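Local structure of aminotransferase (Psychrobacter arcticus 273-4, 3IF2) at residues F119-N124 / A299-V304; V191-L196 / D225-H230; G353-M358 / V436-Y441. The protein probably transfers amino groups between amino acids and 2-oxo acids, perhaps as a valine-pyruvate transaminase, with bound pyridoxal 5'-phosphate as its cofactor. All blocks are in the same frame, centred on the assembly; numbering follows the deposited sequence.

Overall arrangement
Interaction 1 is the buried one of the three. It joins helix 115-125 to helix 291-305 beside the second subunit and near the cofactor, and sets one hydrogen bond into apolar packing. Interaction 2, partly buried and away from the annotated sites, holds a short helix after strand 183-190 against helix 225-237 through an aromatic stack and a backbone-to-carboxylate bond. Interaction 3 lies at the surface, where the C-terminal helix meets the lead-in to strand 357-360 by CH-pi contacts, its polar side-chain ends turning to other partners. No two contacts share an element; the centres of interactions 1 and 3 are about 45 Å apart, on opposite sides of the chain's centre.

Interaction 1: residues F119-N124 / A299-V304; sequences FFYLFN and AMNAVV
Y121 and M300 mark where the two segments come nearest, with Y121 CA and M300 CA 7.4 Å apart. The segment axes approach to 11.4 Å and their N-to-C directions differ by 120°, so long side chains have to bridge the interval. Y121 does most of this. Its CG lies opposite the carbonyl carbon (chi1 -63°), which sends the ring out to the second helix. M300, modelled as selenomethionine, runs past it the other way: M300 CB sits over the middle of one ring face, 3.9 Å from the Y121 centroid, and the extended chain lays M300 SE against Y121 CB (3.6 Å) and, obliquely, 4.3 Å from the Y121 ring centroid, a Met-aromatic contact. At the far end of the ring Y121 OH donates to N301 OD1 over 2.7 Å, the donor standing 29° out of the carbonyl plane, while V304 CB packs against the same hydroxyl. N301 is held from both ends of its amide: N305 ND2 also donates to OD1, and ND2 is bonded to L111 O and P82 O. F7 of the second subunit packs on M300, and F119, on the same helix as Y121, touches the pyridoxal phosphate. The chemistry implies a buried hydroxyl whose acceptor is fixed in rotation by its other bonds, so that the Y121 ring is set by polar contact at its end and by apolar contact on its face.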
ATOM      1  N   PHE A 119       0.567  -7.097  -7.941  1.00 34.06           N
ATOM      2  CA  PHE A 119      -0.390  -8.059  -8.514  1.00 33.78           C
ATOM      3  C   PHE A 119      -1.821  -7.586  -8.398  1.00 32.78           C
ATOM      4  O   PHE A 119      -2.604  -7.842  -9.309  1.00 33.49           O
ATOM      5  CB  PHE A 119      -0.232  -9.468  -7.954  1.00 34.05           C
ATOM      6  CG  PHE A 119       1.168  -9.934  -7.958  1.00 35.00           C
ATOM      7  CD1 PHE A 119       1.938  -9.892  -9.128  1.00 35.94           C
ATOM      8  CD2 PHE A 119       1.755 -10.391  -6.789  1.00 35.37           C
ATOM      9  CE1 PHE A 119       3.265 -10.314  -9.120  1.00 35.67           C
ATOM     10  CE2 PHE A 119       3.053 -10.795  -6.777  1.00 35.00           C
ATOM     11  CZ  PHE A 119       3.815 -10.763  -7.946  1.00 35.35           C
ATOM     12  N   PHE A 120      -2.159  -6.907  -7.297  1.00 32.32           N
ATOM     13  CA  PHE A 120      -3.477  -6.289  -7.147  1.00 32.33           C
ATOM     14  C   PHE A 120      -3.709  -5.293  -8.302  1.00 32.77           C
ATOM     15  O   PHE A 120      -4.776  -5.283  -8.892  1.00 32.10           O
ATOM     16  CB  PHE A 120      -3.652  -5.624  -5.778  1.00 32.30           C
ATOM     17  CG  PHE A 120      -4.941  -4.866  -5.648  1.00 32.39           C
ATOM     18  CD1 PHE A 120      -6.141  -5.545  -5.501  1.00 32.82           C
ATOM     19  CD2 PHE A 120      -4.967  -3.481  -5.711  1.00 32.06           C
ATOM     20  CE1 PHE A 120      -7.363  -4.855  -5.406  1.00 32.46           C
ATOM     21  CE2 PHE A 120      -6.176  -2.782  -5.612  1.00 32.47           C
ATOM     22  CZ  PHE A 120      -7.375  -3.470  -5.451  1.00 32.70           C
ATOM     23  N   TYR A 121      -2.692  -4.507  -8.650  1.00 33.22           N
ATOM     24  CA  TYR A 121      -2.810  -3.601  -9.785  1.00 34.04           C
ATOM     25  C   TYR A 121      -2.877  -4.359 -11.116  1.00 35.10           C
ATOM     26  O   TYR A 121      -3.876  -4.215 -11.840  1.00 36.05           O
ATOM     27  CB  TYR A 121      -1.677  -2.553  -9.848  1.00 33.19           C
ATOM     28  CG  TYR A 121      -1.578  -1.551  -8.700  1.00 33.25           C
ATOM     29  CD1 TYR A 121      -2.672  -1.196  -7.906  1.00 33.37           C
ATOM     30  CD2 TYR A 121      -0.374  -0.882  -8.480  1.00 33.93           C
ATOM     31  CE1 TYR A 121      -2.537  -0.246  -6.881  1.00 34.78           C
ATOM     32  CE2 TYR A 121      -0.221   0.058  -7.483  1.00 33.94           C
ATOM     33  CZ  TYR A 121      -1.293   0.380  -6.675  1.00 34.62           C
ATOM     34  OH  TYR A 121      -1.150   1.336  -5.709  1.00 33.62           O
ATOM     35  N   LEU A 122      -1.845  -5.165 -11.407  1.00 34.49           N
ATOM     36  CA  LEU A 122      -1.736  -5.863 -12.691  1.00 34.54           C
ATOM     37  C   LEU A 122      -2.910  -6.816 -13.012  1.00 35.46           C
ATOM     38  O   LEU A 122      -3.387  -6.822 -14.149  1.00 35.82           O
ATOM     39  CB  LEU A 122      -0.381  -6.593 -12.837  1.00 34.50           C
ATOM     40  CG  LEU A 122       0.921  -5.758 -12.873  1.00 34.37           C
ATOM     41  CD1 LEU A 122       2.165  -6.689 -12.746  1.00 33.24           C
ATOM     42  CD2 LEU A 122       1.000  -4.845 -14.124  1.00 32.87           C
ATOM     43  N   PHE A 123      -3.395  -7.581 -12.031  1.00 35.24           N
ATOM     44  CA  PHE A 123      -4.492  -8.513 -12.296  1.00 35.29           C
ATOM     45  C   PHE A 123      -5.839  -7.815 -12.496  1.00 35.13           C
ATOM     46  O   PHE A 123      -6.671  -8.300 -13.262  1.00 35.66           O
ATOM     47  CB  PHE A 123      -4.572  -9.641 -11.269  1.00 35.90           C
ATOM     48  CG  PHE A 123      -3.337 -10.537 -11.199  1.00 36.20           C
ATOM     49  CD1 PHE A 123      -2.345 -10.581 -12.195  1.00 36.28           C
ATOM     50  CD2 PHE A 123      -3.234 -11.441 -10.155  1.00 36.26           C
ATOM     51  CE1 PHE A 123      -1.251 -11.449 -12.074  1.00 35.76           C
ATOM     52  CE2 PHE A 123      -2.180 -12.313 -10.065  1.00 35.71           C
ATOM     53  CZ  PHE A 123      -1.183 -12.321 -11.017  1.00 35.69           C
ATOM     54  N   ASN A 124      -6.043  -6.685 -11.828  1.00 35.05           N
ATOM     55  CA  ASN A 124      -7.219  -5.835 -12.068  1.00 34.54           C
ATOM     56  C   ASN A 124      -7.050  -4.931 -13.294  1.00 34.74           C
ATOM     57  O   ASN A 124      -8.041  -4.474 -13.860  1.00 35.16           O
ATOM     58  CB  ASN A 124      -7.574  -5.036 -10.811  1.00 34.15           C
ATOM     59  CG  ASN A 124      -8.259  -5.889  -9.778  1.00 33.66           C
ATOM     60  OD1 ASN A 124      -9.402  -6.343 -10.000  1.00 32.84           O
ATOM     61  ND2 ASN A 124      -7.594  -6.122  -8.656  1.00 32.04           N
ATOM     62  N   ALA A 299      -0.389   6.064 -11.854  1.00 30.46           N
ATOM     63  CA  ALA A 299      -1.715   6.677 -11.646  1.00 30.24           C
ATOM     64  C   ALA A 299      -2.499   5.970 -10.533  1.00 31.02           C
ATOM     65  O   ALA A 299      -3.160   6.637  -9.719  1.00 31.74           O
ATOM     66  CB  ALA A 299      -2.535   6.744 -12.954  1.00 28.77           C
HETATM   67  N   MSE A 300      -2.419   4.635 -10.510  1.00 31.53           N
HETATM   68  CA  MSE A 300      -3.032   3.824  -9.449  1.00 32.13           C
HETATM   69  C   MSE A 300      -2.401   4.090  -8.047  1.00 31.84           C
HETATM   70  O   MSE A 300      -3.131   4.182  -7.051  1.00 32.60           O
HETATM   71  CB  MSE A 300      -2.978   2.334  -9.801  1.00 32.16           C
HETATM   72  CG  MSE A 300      -3.967   1.934 -10.869  1.00 32.63           C
HETATM   73 SE   MSE A 300      -3.775   0.056 -11.298  0.75 31.27          SE
HETATM   74  CE  MSE A 300      -5.085  -0.110 -12.736  1.00 33.06           C
ATOM     75  N   ASN A 301      -1.070   4.158  -7.980  1.00 31.22           N
ATOM     76  CA  ASN A 301      -0.363   4.535  -6.732  1.00 31.24           C
ATOM     77  C   ASN A 301      -0.858   5.858  -6.215  1.00 29.80           C
ATOM     78  O   ASN A 301      -1.200   5.948  -5.057  1.00 30.48           O
ATOM     79  CB  ASN A 301       1.184   4.601  -6.906  1.00 32.02           C
ATOM     80  CG  ASN A 301       1.874   3.251  -6.698  1.00 32.23           C
ATOM     81  OD1 ASN A 301       1.363   2.375  -6.002  1.00 33.45           O
ATOM     82  ND2 ASN A 301       3.078   3.121  -7.230  1.00 32.07           N
ATOM     83  N   ALA A 302      -0.953   6.863  -7.089  1.00 30.03           N
ATOM     84  CA  ALA A 302      -1.493   8.200  -6.714  1.00 29.39           C
ATOM     85  C   ALA A 302      -2.837   8.127  -5.994  1.00 29.05           C
ATOM     86  O   ALA A 302      -3.004   8.745  -4.969  1.00 29.53           O
ATOM     87  CB  ALA A 302      -1.615   9.108  -7.927  1.00 28.12           C
ATOM     88  N   VAL A 303      -3.763   7.322  -6.503  1.00 28.97           N
ATOM     89  CA  VAL A 303      -5.115   7.250  -5.950  1.00 29.27           C
ATOM     90  C   VAL A 303      -5.181   6.340  -4.717  1.00 29.46           C
ATOM     91  O   VAL A 303      -5.738   6.723  -3.690  1.00 28.98           O
ATOM     92  CB  VAL A 303      -6.153   6.796  -7.047  1.00 29.15           C
ATOM     93  CG1 VAL A 303      -7.552   6.764  -6.480  1.00 28.90           C
ATOM     94  CG2 VAL A 303      -6.112   7.717  -8.246  1.00 28.31           C
ATOM     95  N   VAL A 304      -4.606   5.148  -4.822  1.00 30.27           N
ATOM     96  CA  VAL A 304      -4.667   4.154  -3.739  1.00 31.32           C
ATOM     97  C   VAL A 304      -3.714   4.431  -2.594  1.00 32.85           C
ATOM     98  O   VAL A 304      -4.089   4.212  -1.437  1.00 33.28           O
ATOM     99  CB  VAL A 304      -4.396   2.731  -4.270  1.00 31.56           C
ATOM    100  CG1 VAL A 304      -4.414   1.680  -3.128  1.00 30.63           C
ATOM    101  CG2 VAL A 304      -5.444   2.369  -5.350  1.00 30.73           C
TER

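Interaction 2: residues V191-L196 / D225-H230; sequences VDFEAL and DEEMAH
F193 and H230 lie ring on ring, their planes only 15° apart and their centroids separated by 3.9 Å. H230 ND1 rides over the centre of the phenyl face, and in return F193 CD1 sits over the middle of the imidazole. The two side chains pass each other in opposite directions, and with CG anti to the backbone N (chi1 -163°) the imidazole of H230 swings out to the phenyl face. The phenyl ring is also met at its edge, where F193 CZ comes to 3.6 Å from E227 O. Its other face is filled from its own segment: V191 CG1 stands 3.5 Å above the F193 ring plane, over the centre, so the phenyl is sandwiched between valine and histidine. Beside the stack V191 N donates to E227 OE2 at 3.1 Å, nearly straight at 163°, reaching the oxygen from well above the carboxylate plane. V191 CG2 lies alongside the same carboxyl group, 4.0 Å from E227 CD.

One step further out, D192 occupies the N-cap of the short helix, OD1 taking a weak bond from A195 N, and this begins the turn that carries F193. E197 on that helix makes a weak hydrogen bond to H230 NE2 at the rim of the stack. F193 also touches L231 and I234, further along helix 225-237. That helix belongs to the beta-alpha-beta crossover between parallel strands 207-213 and 242-245, a unit typical of the large domain of fold type I aminotransferases; here the short helix 193-197 packs against its first turns.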
ATOM      1  N   VAL A 191       4.714 -27.592 -18.391  1.00 38.78           N
ATOM      2  CA  VAL A 191       3.607 -26.926 -19.072  1.00 38.80           C
ATOM      3  C   VAL A 191       2.979 -27.814 -20.155  1.00 39.50           C
ATOM      4  O   VAL A 191       3.681 -28.338 -21.026  1.00 39.62           O
ATOM      5  CB  VAL A 191       4.012 -25.544 -19.683  1.00 38.13           C
ATOM      6  CG1 VAL A 191       2.820 -24.894 -20.384  1.00 37.30           C
ATOM      7  CG2 VAL A 191       4.543 -24.611 -18.602  1.00 37.80           C
ATOM      8  N   ASP A 192       1.654 -27.970 -20.064  1.00 39.86           N
ATOM      9  CA  ASP A 192       0.857 -28.726 -21.024  1.00 39.26           C
ATOM     10  C   ASP A 192       0.445 -27.720 -22.100  1.00 38.99           C
ATOM     11  O   ASP A 192      -0.596 -27.067 -21.984  1.00 39.46           O
ATOM     12  CB  ASP A 192      -0.347 -29.374 -20.320  1.00 39.09           C
ATOM     13  CG  ASP A 192      -1.234 -30.206 -21.253  1.00 38.97           C
ATOM     14  OD1 ASP A 192      -0.899 -30.423 -22.446  1.00 38.87           O
ATOM     15  OD2 ASP A 192      -2.282 -30.663 -20.753  1.00 38.68           O
ATOM     16  N   PHE A 193       1.292 -27.585 -23.122  1.00 38.91           N
ATOM     17  CA  PHE A 193       1.044 -26.663 -24.240  1.00 38.91           C
ATOM     18  C   PHE A 193      -0.123 -27.084 -25.136  1.00 39.37           C
ATOM     19  O   PHE A 193      -0.735 -26.218 -25.747  1.00 40.32           O
ATOM     20  CB  PHE A 193       2.320 -26.377 -25.063  1.00 38.74           C
ATOM     21  CG  PHE A 193       3.340 -25.507 -24.328  1.00 38.89           C
ATOM     22  CD1 PHE A 193       3.123 -24.124 -24.170  1.00 38.41           C
ATOM     23  CD2 PHE A 193       4.517 -26.064 -23.794  1.00 38.72           C
ATOM     24  CE1 PHE A 193       4.046 -23.326 -23.492  1.00 38.26           C
ATOM     25  CE2 PHE A 193       5.451 -25.270 -23.120  1.00 38.45           C
ATOM     26  CZ  PHE A 193       5.210 -23.900 -22.961  1.00 38.40           C
ATOM     27  N   GLU A 194      -0.429 -28.389 -25.213  1.00 39.25           N
ATOM     28  CA  GLU A 194      -1.602 -28.899 -25.978  1.00 38.83           C
ATOM     29  C   GLU A 194      -2.875 -28.262 -25.395  1.00 37.92           C
ATOM     30  O   GLU A 194      -3.628 -27.605 -26.118  1.00 37.53           O
ATOM     31  CB  GLU A 194      -1.673 -30.453 -25.945  1.00 38.73           C
ATOM     32  CG  GLU A 194      -2.800 -31.085 -26.762  1.00 38.66           C
ATOM     33  N   ALA A 195      -3.048 -28.407 -24.078  1.00 37.40           N
ATOM     34  CA  ALA A 195      -4.198 -27.865 -23.341  1.00 37.47           C
ATOM     35  C   ALA A 195      -4.289 -26.335 -23.361  1.00 38.12           C
ATOM     36  O   ALA A 195      -5.367 -25.782 -23.588  1.00 38.23           O
ATOM     37  CB  ALA A 195      -4.168 -28.344 -21.906  1.00 36.91           C
ATOM     38  N   LEU A 196      -3.157 -25.667 -23.136  1.00 38.76           N
ATOM     39  CA  LEU A 196      -3.094 -24.193 -23.081  1.00 39.49           C
ATOM     40  C   LEU A 196      -3.377 -23.521 -24.424  1.00 40.00           C
ATOM     41  O   LEU A 196      -4.214 -22.611 -24.516  1.00 39.17           O
ATOM     42  CB  LEU A 196      -1.715 -23.741 -22.544  1.00 39.33           C
ATOM     43  CG  LEU A 196      -1.365 -22.258 -22.345  1.00 39.75           C
ATOM     44  CD1 LEU A 196      -0.148 -22.128 -21.416  1.00 39.93           C
ATOM     45  CD2 LEU A 196      -1.119 -21.463 -23.633  1.00 39.39           C
ATOM     46  N   ASP A 225      13.881 -22.350 -19.730  1.00 38.78           N
ATOM     47  CA  ASP A 225      14.121 -21.340 -20.774  1.00 40.10           C
ATOM     48  C   ASP A 225      13.265 -21.586 -22.038  1.00 39.99           C
ATOM     49  O   ASP A 225      12.667 -20.633 -22.570  1.00 40.04           O
ATOM     50  CB  ASP A 225      15.619 -21.257 -21.136  1.00 40.41           C
ATOM     51  CG  ASP A 225      16.461 -20.550 -20.064  1.00 40.99           C
ATOM     52  OD1 ASP A 225      15.906 -19.879 -19.143  1.00 40.67           O
ATOM     53  OD2 ASP A 225      17.709 -20.644 -20.172  1.00 41.65           O
ATOM     54  N   GLU A 226      13.172 -22.857 -22.455  1.00 40.04           N
ATOM     55  CA  GLU A 226      12.365 -23.240 -23.628  0.50 39.98           C
ATOM     56  C   GLU A 226      10.866 -23.022 -23.358  1.00 39.96           C
ATOM     57  O   GLU A 226      10.135 -22.549 -24.236  1.00 39.36           O
ATOM     58  CB  GLU A 226      12.628 -24.689 -24.047  0.50 39.80           C
ATOM     59  CG  GLU A 226      12.087 -25.034 -25.435  0.50 39.64           C
ATOM     60  CD  GLU A 226      12.257 -26.491 -25.778  0.50 39.26           C
ATOM     61  OE1 GLU A 226      12.592 -27.286 -24.875  0.50 39.03           O
ATOM     62  OE2 GLU A 226      12.040 -26.839 -26.952  0.50 38.83           O
ATOM     63  N   GLU A 227      10.418 -23.349 -22.141  1.00 39.53           N
ATOM     64  CA  GLU A 227       9.010 -23.128 -21.743  1.00 38.84           C
ATOM     65  C   GLU A 227       8.651 -21.623 -21.733  1.00 37.83           C
ATOM     66  O   GLU A 227       7.565 -21.239 -22.225  1.00 37.76           O
ATOM     67  CB  GLU A 227       8.683 -23.778 -20.386  1.00 39.24           C
ATOM     68  CG  GLU A 227       8.521 -25.314 -20.434  1.00 39.09           C
ATOM     69  CD  GLU A 227       8.328 -25.961 -19.063  1.00 39.37           C
ATOM     70  OE1 GLU A 227       8.773 -25.406 -18.041  1.00 38.73           O
ATOM     71  OE2 GLU A 227       7.743 -27.064 -19.011  1.00 40.77           O
HETATM   72  N   MSE A 228       9.562 -20.787 -21.221  1.00 35.65           N
HETATM   73  CA  MSE A 228       9.361 -19.321 -21.217  1.00 34.72           C
HETATM   74  C   MSE A 228       9.336 -18.685 -22.612  1.00 35.00           C
HETATM   75  O   MSE A 228       8.554 -17.749 -22.851  1.00 35.44           O
HETATM   76  CB  MSE A 228      10.411 -18.613 -20.357  1.00 33.04           C
HETATM   77  CG  MSE A 228      10.353 -18.953 -18.869  1.00 32.67           C
HETATM   78 SE   MSE A 228       8.638 -18.754 -17.952  0.75 29.50          SE
HETATM   79  CE  MSE A 228       8.228 -16.979 -18.625  1.00 30.45           C
ATOM     80  N   ALA A 229      10.199 -19.168 -23.511  1.00 34.93           N
ATOM     81  CA  ALA A 229      10.249 -18.666 -24.890  1.00 35.47           C
ATOM     82  C   ALA A 229       8.918 -18.908 -25.600  1.00 35.65           C
ATOM     83  O   ALA A 229       8.389 -18.020 -26.265  1.00 36.36           O
ATOM     84  CB  ALA A 229      11.380 -19.323 -25.669  1.00 35.25           C
ATOM     85  N   HIS A 230       8.389 -20.115 -25.423  1.00 36.06           N
ATOM     86  CA  HIS A 230       7.116 -20.537 -26.013  1.00 36.71           C
ATOM     87  C   HIS A 230       5.989 -19.620 -25.487  1.00 37.12           C
ATOM     88  O   HIS A 230       5.199 -19.103 -26.285  1.00 37.03           O
ATOM     89  CB  HIS A 230       6.845 -22.019 -25.666  1.00 36.27           C
ATOM     90  CG  HIS A 230       5.812 -22.683 -26.514  1.00 35.90           C
ATOM     91  ND1 HIS A 230       5.732 -24.053 -26.618  1.00 36.15           N
ATOM     92  CD2 HIS A 230       4.853 -22.186 -27.333  1.00 35.94           C
ATOM     93  CE1 HIS A 230       4.735 -24.370 -27.427  1.00 36.01           C
ATOM     94  NE2 HIS A 230       4.188 -23.256 -27.877  1.00 35.47           N
TER

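Interaction 3: residues G353-M358 / V436-Y441; sequences GDYPLM and VVRELY
Y355 and R438 meet at about a right angle, the arginine's aliphatic chain lying across one face of the tyrosine ring. R438 CG is 3.8 Å from the Y355 centroid and 23° off the ring normal, displaced toward the rim, while R438 CD comes close to the ring atom Y355 CE1 at 3.3 Å. The contact is thus a CH-pi one made by methylenes, and the guanidinium does not lie flat on the ring: the two planes are 57° apart. A bend at chi3 (-51°) turns the charged end aside, where R438 NH1 bonds to A351 O. Y355 OH is taken up by D442, just beyond the helical segment.

Y441 approaches the same ring from another direction. Y441 CB rests at the edge of the ring near its plane, 3.8 Å from Y355 CD2, and the two tyrosines slide past each other without stacking. The aromatic face of Y441 is used instead by P356, whose CD lies over the centre, 3.7 Å from the Y441 centroid and nearly on the ring normal; P356 CG touches the rim at Y441 CE1. V437 CG1 lies at the edge of the Y441 ring, in its plane, and Y441 OH is hydrogen-bonded to K373 O. Exchanging Y355 for a leucine would probably strip the R438 methylenes of the flat ring they lie on, open a gap beside Y441 CB and leave D442 OD1 without its hydroxyl partner.

The backbone of P356 also bonds to K373, at the open end of the hairpin formed by strands 357-360 and 367-372. The last turns of helix 423-441 therefore pack on the connection from helix 324-351 into the six-stranded mixed sheet that contains strand 357-360, an arrangement in keeping with the C-terminal small domain of fold type I aminotransferases.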
ATOM      1  N   GLY A 353      10.358 -42.228   2.542  1.00 40.28           N
ATOM      2  CA  GLY A 353      11.484 -42.746   1.695  1.00 40.28           C
ATOM      3  C   GLY A 353      11.255 -44.199   1.346  1.00 40.30           C
ATOM      4  O   GLY A 353      11.446 -44.585   0.192  1.00 40.49           O
ATOM      5  N   ASP A 354      10.896 -45.010   2.351  1.00 39.62           N
ATOM      6  CA  ASP A 354      10.354 -46.353   2.103  1.00 40.04           C
ATOM      7  C   ASP A 354       8.878 -46.229   1.672  1.00 39.88           C
ATOM      8  O   ASP A 354       8.327 -47.180   1.116  1.00 40.10           O
ATOM      9  CB  ASP A 354      10.379 -47.258   3.353  1.00 40.09           C
ATOM     10  CG  ASP A 354      11.765 -47.750   3.724  1.00 39.58           C
ATOM     11  OD1 ASP A 354      12.576 -48.077   2.823  1.00 39.17           O
ATOM     12  OD2 ASP A 354      12.006 -47.851   4.944  1.00 38.86           O
ATOM     13  N   TYR A 355       8.255 -45.078   1.954  1.00 39.32           N
ATOM     14  CA  TYR A 355       6.851 -44.805   1.689  1.00 38.95           C
ATOM     15  C   TYR A 355       6.634 -44.031   0.371  1.00 38.96           C
ATOM     16  O   TYR A 355       7.608 -43.584  -0.260  1.00 37.88           O
ATOM     17  CB  TYR A 355       6.271 -44.068   2.902  1.00 39.14           C
ATOM     18  CG  TYR A 355       6.194 -44.948   4.120  1.00 39.37           C
ATOM     19  CD1 TYR A 355       7.327 -45.199   4.915  1.00 39.91           C
ATOM     20  CD2 TYR A 355       4.990 -45.557   4.477  1.00 39.39           C
ATOM     21  CE1 TYR A 355       7.249 -46.058   6.051  1.00 39.91           C
ATOM     22  CE2 TYR A 355       4.896 -46.387   5.605  1.00 39.62           C
ATOM     23  CZ  TYR A 355       6.017 -46.632   6.391  1.00 39.70           C
ATOM     24  OH  TYR A 355       5.886 -47.444   7.487  1.00 39.88           O
ATOM     25  N   PRO A 356       5.357 -43.847  -0.053  1.00 39.17           N
ATOM     26  CA  PRO A 356       5.066 -43.148  -1.325  1.00 39.09           C
ATOM     27  C   PRO A 356       5.272 -41.620  -1.388  1.00 38.95           C
ATOM     28  O   PRO A 356       4.514 -40.926  -2.086  1.00 38.63           O
ATOM     29  CB  PRO A 356       3.586 -43.496  -1.565  1.00 39.41           C
ATOM     30  CG  PRO A 356       3.372 -44.740  -0.793  1.00 39.52           C
ATOM     31  CD  PRO A 356       4.133 -44.504   0.450  1.00 39.30           C
ATOM     32  N   LEU A 357       6.295 -41.102  -0.702  1.00 38.75           N
ATOM     33  CA  LEU A 357       6.611 -39.680  -0.731  1.00 37.62           C
ATOM     34  C   LEU A 357       7.352 -39.413  -2.009  1.00 37.38           C
ATOM     35  O   LEU A 357       8.285 -40.139  -2.339  1.00 36.87           O
ATOM     36  CB  LEU A 357       7.531 -39.249   0.433  1.00 37.08           C
ATOM     37  CG  LEU A 357       8.024 -37.779   0.506  1.00 36.55           C
ATOM     38  CD1 LEU A 357       6.864 -36.803   0.650  1.00 35.74           C
ATOM     39  CD2 LEU A 357       9.040 -37.571   1.639  1.00 35.95           C
HETATM   40  N   MSE A 358       6.877 -38.407  -2.736  1.00 37.64           N
HETATM   41  CA  MSE A 358       7.578 -37.814  -3.867  1.00 37.40           C
HETATM   42  C   MSE A 358       7.839 -36.370  -3.389  1.00 37.42           C
HETATM   43  O   MSE A 358       7.023 -35.797  -2.654  1.00 37.50           O
HETATM   44  CB  MSE A 358       6.727 -37.823  -5.133  1.00 37.29           C
HETATM   45  CG  MSE A 358       6.297 -39.196  -5.611  1.00 37.16           C
HETATM   46 SE   MSE A 358       7.762 -40.210  -6.385  0.75 37.39          SE
HETATM   47  CE  MSE A 358       7.950 -39.292  -8.091  1.00 36.28           C
ATOM     48  N   VAL A 436       3.011 -39.289  11.808  1.00 37.82           N
ATOM     49  CA  VAL A 436       1.597 -39.195  11.408  1.00 37.18           C
ATOM     50  C   VAL A 436       1.319 -39.877  10.052  1.00 36.87           C
ATOM     51  O   VAL A 436       0.387 -40.696   9.963  1.00 36.33           O
ATOM     52  CB  VAL A 436       1.083 -37.729  11.436  1.00 36.52           C
ATOM     53  CG1 VAL A 436      -0.327 -37.616  10.848  1.00 36.02           C
ATOM     54  CG2 VAL A 436       1.116 -37.191  12.871  1.00 35.73           C
ATOM     55  N   VAL A 437       2.163 -39.587   9.054  1.00 36.21           N
ATOM     56  CA  VAL A 437       2.003 -40.126   7.691  1.00 36.13           C
ATOM     57  C   VAL A 437       2.273 -41.629   7.598  1.00 37.52           C
ATOM     58  O   VAL A 437       1.534 -42.345   6.924  1.00 37.23           O
ATOM     59  CB  VAL A 437       2.854 -39.343   6.646  1.00 35.61           C
ATOM     60  CG1 VAL A 437       2.864 -40.048   5.289  1.00 35.18           C
ATOM     61  CG2 VAL A 437       2.338 -37.902   6.505  1.00 33.84           C
ATOM     62  N   ARG A 438       3.331 -42.107   8.254  1.00 38.99           N
ATOM     63  CA  ARG A 438       3.622 -43.546   8.266  1.00 39.42           C
ATOM     64  C   ARG A 438       2.461 -44.318   8.888  1.00 40.34           C
ATOM     65  O   ARG A 438       2.032 -45.324   8.335  1.00 40.91           O
ATOM     66  CB  ARG A 438       4.916 -43.871   9.015  1.00 39.51           C
ATOM     67  CG  ARG A 438       6.217 -43.552   8.259  1.00 39.23           C
ATOM     68  CD  ARG A 438       7.418 -44.300   8.895  1.00 38.89           C
ATOM     69  NE  ARG A 438       7.498 -44.106  10.346  1.00 38.60           N
ATOM     70  CZ  ARG A 438       8.037 -43.058  10.981  1.00 38.05           C
ATOM     71  NH1 ARG A 438       8.591 -42.033  10.320  1.00 37.77           N
ATOM     72  NH2 ARG A 438       8.005 -43.033  12.317  1.00 37.94           N
ATOM     73  N   GLU A 439       1.948 -43.811  10.012  1.00 41.11           N
ATOM     74  CA  GLU A 439       0.817 -44.414  10.744  1.00 41.73           C
ATOM     75  C   GLU A 439      -0.431 -44.521   9.838  1.00 42.39           C
ATOM     76  O   GLU A 439      -1.146 -45.531   9.898  1.00 43.14           O
ATOM     77  CB  GLU A 439       0.553 -43.609  12.042  1.00 41.94           C
ATOM     78  CG  GLU A 439      -0.382 -44.217  13.086  1.00 42.17           C
ATOM     79  CD  GLU A 439      -1.866 -44.133  12.750  1.00 43.00           C
ATOM     80  OE1 GLU A 439      -2.297 -43.241  11.980  1.00 44.13           O
ATOM     81  OE2 GLU A 439      -2.625 -44.965  13.281  1.00 43.43           O
ATOM     82  N   LEU A 440      -0.672 -43.491   9.014  1.00 42.32           N
ATOM     83  CA  LEU A 440      -1.782 -43.467   8.038  1.00 42.49           C
ATOM     84  C   LEU A 440      -1.604 -44.529   6.952  1.00 42.17           C
ATOM     85  O   LEU A 440      -2.547 -45.282   6.673  1.00 43.15           O
ATOM     86  CB  LEU A 440      -1.959 -42.076   7.382  1.00 43.09           C
ATOM     87  CG  LEU A 440      -2.725 -40.946   8.105  1.00 43.73           C
ATOM     88  CD1 LEU A 440      -2.660 -41.003   9.650  1.00 44.10           C
ATOM     89  CD2 LEU A 440      -2.257 -39.564   7.559  1.00 43.68           C
ATOM     90  N   TYR A 441      -0.422 -44.585   6.340  1.00 41.00           N
ATOM     91  CA  TYR A 441      -0.138 -45.602   5.305  1.00 40.64           C
ATOM     92  C   TYR A 441      -0.159 -47.045   5.833  1.00 41.11           C
ATOM     93  O   TYR A 441      -0.559 -47.959   5.113  1.00 40.77           O
ATOM     94  CB  TYR A 441       1.198 -45.356   4.591  1.00 40.09           C
ATOM     95  CG  TYR A 441       1.170 -44.317   3.483  1.00 39.54           C
ATOM     96  CD1 TYR A 441       0.597 -44.616   2.242  1.00 39.18           C
ATOM     97  CD2 TYR A 441       1.768 -43.058   3.646  1.00 39.40           C
ATOM     98  CE1 TYR A 441       0.588 -43.678   1.199  1.00 39.15           C
ATOM     99  CE2 TYR A 441       1.767 -42.112   2.603  1.00 39.11           C
ATOM    100  CZ  TYR A 441       1.176 -42.436   1.389  1.00 38.75           C
ATOM    101  OH  TYR A 441       1.180 -41.536   0.377  1.00 38.30           O
TER